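Local coordinates for protein mitochondrial association factor 1 (Toxoplasma gondii, PDB 6BXT) that binds ADP-ribose in a macro-domain-like fold and probably tethers host-cell mitochondria to the parasite's vacuole, at residues A[55-60]-A[167-172]. Numbering follows the deposited sequence.
Sequences LFIGGV and MLYTVA. With APR (adenosine-5-diphosphoribose), chain D.
Tyr169 and Phe56 make the polar part of this contact. The OH of Tyr169 donates a hydrogen bond to the carbonyl O of Phe56, with OH and O 2.9 Å apart. The C=O...donor angle is 119°, and the OH sits above the carbonyl plane, 47° out of it. Seen from the ring, Phe56 O lies at the edge, near the ring plane. CG of Tyr169 is anti to the backbone N (chi1 -177°), which sends the ring out from the strand toward the loop. Asn63 ND2 also hydrogen-bonds to Phe56 O, so two donors grip this carbonyl. The phenol oxygen in turn hydrogen-bonds to Thr52 N, just beyond strand 45-51.

The apolar contacts flank the Tyr169 ring. Ile57 slides past it in the opposite direction, with Ile57 CG1 placed obliquely to the ring, 3.9 Å from Tyr169 CD2. Ile57 CD1 meets Met167 CE tip to tip at 4.1 Å. Leu55 crosses Val171 at about a right angle, with Leu55 CD2 and Val171 CG2 3.6 Å apart.

The strand packs against Leu55 to Ile57, while Gly58 to Val60 run on toward the ligand. There Val60 O accepts a hydrogen bond from O1D of ADP-ribose, 3.0 Å away. This glycine-containing loop leads into helix 61-76, consistent with the distal-ribose-binding loop of a macro domain.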
loop_
_atom_site.group_PDB
_atom_site.type_symbol
_atom_site.label_atom_id
_atom_site.label_comp_id
_atom_site.label_asym_id
_atom_site.label_seq_id
_atom_site.Cartn_x
_atom_site.Cartn_y
_atom_site.Cartn_z
ATOM N N LEU A 55 -11.546 5.953 2.139
ATOM C CA LEU A 55 -10.949 4.913 2.981
ATOM C C LEU A 55 -11.714 3.588 2.926
ATOM O O LEU A 55 -11.680 2.809 3.878
ATOM C CB LEU A 55 -10.861 5.391 4.436
ATOM C CG LEU A 55 -10.066 6.674 4.697
ATOM C CD1 LEU A 55 -10.212 7.093 6.152
ATOM C CD2 LEU A 55 -8.599 6.486 4.336
ATOM N N PHE A 56 -12.396 3.336 1.811
ATOM C CA PHE A 56 -13.106 2.074 1.605
ATOM C C PHE A 56 -12.414 1.227 0.538
ATOM O O PHE A 56 -11.724 1.756 -0.334
ATOM C CB PHE A 56 -14.564 2.332 1.205
ATOM C CG PHE A 56 -14.719 3.102 -0.077
ATOM C CD1 PHE A 56 -14.683 2.455 -1.305
ATOM C CD2 PHE A 56 -14.912 4.473 -0.054
ATOM C CE1 PHE A 56 -14.826 3.165 -2.482
ATOM C CE2 PHE A 56 -15.057 5.187 -1.227
ATOM C CZ PHE A 56 -15.015 4.532 -2.444
ATOM N N ILE A 57 -12.603 -0.089 0.618
ATOM C CA ILE A 57 -12.067 -1.006 -0.383
ATOM C C ILE A 57 -13.131 -1.313 -1.431
ATOM O O ILE A 57 -14.175 -1.890 -1.125
ATOM C CB ILE A 57 -11.572 -2.321 0.252
ATOM C CG1 ILE A 57 -10.395 -2.037 1.190
ATOM C CG2 ILE A 57 -11.160 -3.319 -0.835
ATOM C CD1 ILE A 57 -9.938 -3.240 1.999
ATOM N N GLY A 58 -12.850 -0.928 -2.671
ATOM C CA GLY A 58 -13.783 -1.118 -3.764
ATOM C C GLY A 58 -13.504 -0.144 -4.890
ATOM O O GLY A 58 -12.368 0.293 -5.074
ATOM N N GLY A 59 -14.542 0.199 -5.646
ATOM C CA GLY A 59 -14.393 1.107 -6.767
ATOM C C GLY A 59 -13.710 0.433 -7.943
ATOM O O GLY A 59 -13.987 -0.730 -8.244
ATOM N N VAL A 60 -12.816 1.165 -8.601
ATOM C CA VAL A 60 -12.121 0.668 -9.783
ATOM C C VAL A 60 -10.610 0.735 -9.577
ATOM O O VAL A 60 -10.138 0.789 -8.441
ATOM C CB VAL A 60 -12.519 1.471 -11.038
ATOM C CG1 VAL A 60 -14.015 1.354 -11.277
ATOM C CG2 VAL A 60 -12.107 2.934 -10.898
ATOM N N MET A 167 -2.161 -7.410 3.558
ATOM C CA MET A 167 -2.314 -6.339 2.584
ATOM C C MET A 167 -2.064 -4.990 3.246
ATOM O O MET A 167 -2.048 -4.884 4.474
ATOM C CB MET A 167 -3.713 -6.364 1.965
ATOM C CG MET A 167 -4.846 -6.073 2.950
ATOM S SD MET A 167 -6.411 -5.698 2.140
ATOM C CE MET A 167 -6.025 -4.154 1.315
ATOM N N LEU A 168 -1.868 -3.966 2.423
ATOM C CA LEU A 168 -1.785 -2.596 2.905
ATOM C C LEU A 168 -2.745 -1.715 2.121
ATOM O O LEU A 168 -3.154 -2.057 1.013
ATOM C CB LEU A 168 -0.359 -2.056 2.790
ATOM C CG LEU A 168 0.671 -2.732 3.694
ATOM C CD1 LEU A 168 1.696 -3.483 2.863
ATOM C CD2 LEU A 168 1.344 -1.705 4.587
ATOM N N TYR A 169 -3.095 -0.580 2.713
ATOM C CA TYR A 169 -4.020 0.366 2.111
ATOM C C TYR A 169 -3.515 1.768 2.405
ATOM O O TYR A 169 -3.270 2.110 3.561
ATOM C CB TYR A 169 -5.432 0.159 2.669
ATOM C CG TYR A 169 -6.508 1.046 2.072
ATOM C CD1 TYR A 169 -6.603 2.389 2.414
ATOM C CD2 TYR A 169 -7.450 0.531 1.194
ATOM C CE1 TYR A 169 -7.592 3.197 1.880
ATOM C CE2 TYR A 169 -8.445 1.328 0.658
ATOM C CZ TYR A 169 -8.511 2.660 1.006
ATOM O OH TYR A 169 -9.496 3.460 0.474
ATOM N N THR A 170 -3.353 2.573 1.362
ATOM C CA THR A 170 -2.869 3.936 1.526
ATOM C C THR A 170 -3.598 4.872 0.574
ATOM O O THR A 170 -4.138 4.438 -0.441
ATOM C CB THR A 170 -1.346 4.032 1.280
ATOM O OG1 THR A 170 -0.881 5.340 1.636
ATOM C CG2 THR A 170 -1.009 3.747 -0.182
ATOM N N VAL A 171 -3.615 6.155 0.917
ATOM C CA VAL A 171 -4.249 7.172 0.089
ATOM C C VAL A 171 -3.181 8.110 -0.458
ATOM O O VAL A 171 -2.490 8.785 0.303
ATOM C CB VAL A 171 -5.294 7.981 0.879
ATOM C CG1 VAL A 171 -6.115 8.850 -0.061
ATOM C CG2 VAL A 171 -6.204 7.049 1.666
ATOM N N ALA A 172 -3.050 8.143 -1.779
ATOM C CA ALA A 172 -2.010 8.933 -2.423
ATOM C C ALA A 172 -2.500 10.348 -2.716
ATOM O O ALA A 172 -3.703 10.578 -2.833
ATOM C CB ALA A 172 -1.552 8.253 -3.704
HETATM N N1 APR D . -4.263 -3.770 -11.315
HETATM C C2 APR D . -2.979 -3.426 -11.069
HETATM N N3 APR D . -2.557 -2.145 -11.303
HETATM C C4 APR D . -3.426 -1.212 -11.783
HETATM C C5 APR D . -4.710 -1.556 -12.029
HETATM C C6 APR D . -5.135 -2.847 -11.796
HETATM N N6 APR D . -6.373 -3.537 -11.933
HETATM N N7 APR D . -5.362 -0.450 -12.500
HETATM C C8 APR D . -4.470 0.574 -12.539
HETATM N N9 APR D . -3.258 0.114 -12.096
HETATM C "C1'" APR D . -2.076 0.809 -11.977
HETATM C "C2'" APR D . -2.039 2.032 -12.530
HETATM O "O2'" APR D . -1.298 1.971 -13.799
HETATM C "C3'" APR D . -1.278 2.920 -11.531
HETATM O "O3'" APR D . 0.015 3.008 -11.859
HETATM O "O4'" APR D . -1.750 0.973 -10.360
HETATM C "C4'" APR D . -1.459 2.203 -10.114
HETATM C "C5'" APR D . -2.589 2.837 -9.341
HETATM O "O5'" APR D . -3.831 2.610 -10.035
HETATM P PA APR D . -5.084 3.428 -9.577
HETATM O O1A APR D . -5.631 2.854 -8.281
HETATM O O2A APR D . -6.131 3.404 -10.617
HETATM O O3A APR D . -4.598 4.948 -9.349
HETATM P PB APR D . -4.744 5.777 -8.002
HETATM O O1B APR D . -3.644 5.395 -7.012
HETATM O O2B APR D . -4.623 7.258 -8.362
HETATM O O5D APR D . -6.173 5.518 -7.359
HETATM C C5D APR D . -7.198 6.343 -7.852
HETATM O O4D APR D . -8.524 4.475 -8.206
HETATM O O1D APR D . -8.079 2.390 -7.030
HETATM C C1D APR D . -9.011 3.402 -7.102
HETATM O O2D APR D . -10.493 3.754 -5.360
HETATM C C2D APR D . -9.126 4.016 -5.926
HETATM O O3D APR D . -10.153 6.121 -5.930
HETATM C C3D APR D . -8.966 5.487 -6.175
HETATM C C4D APR D . -8.587 5.646 -7.698
#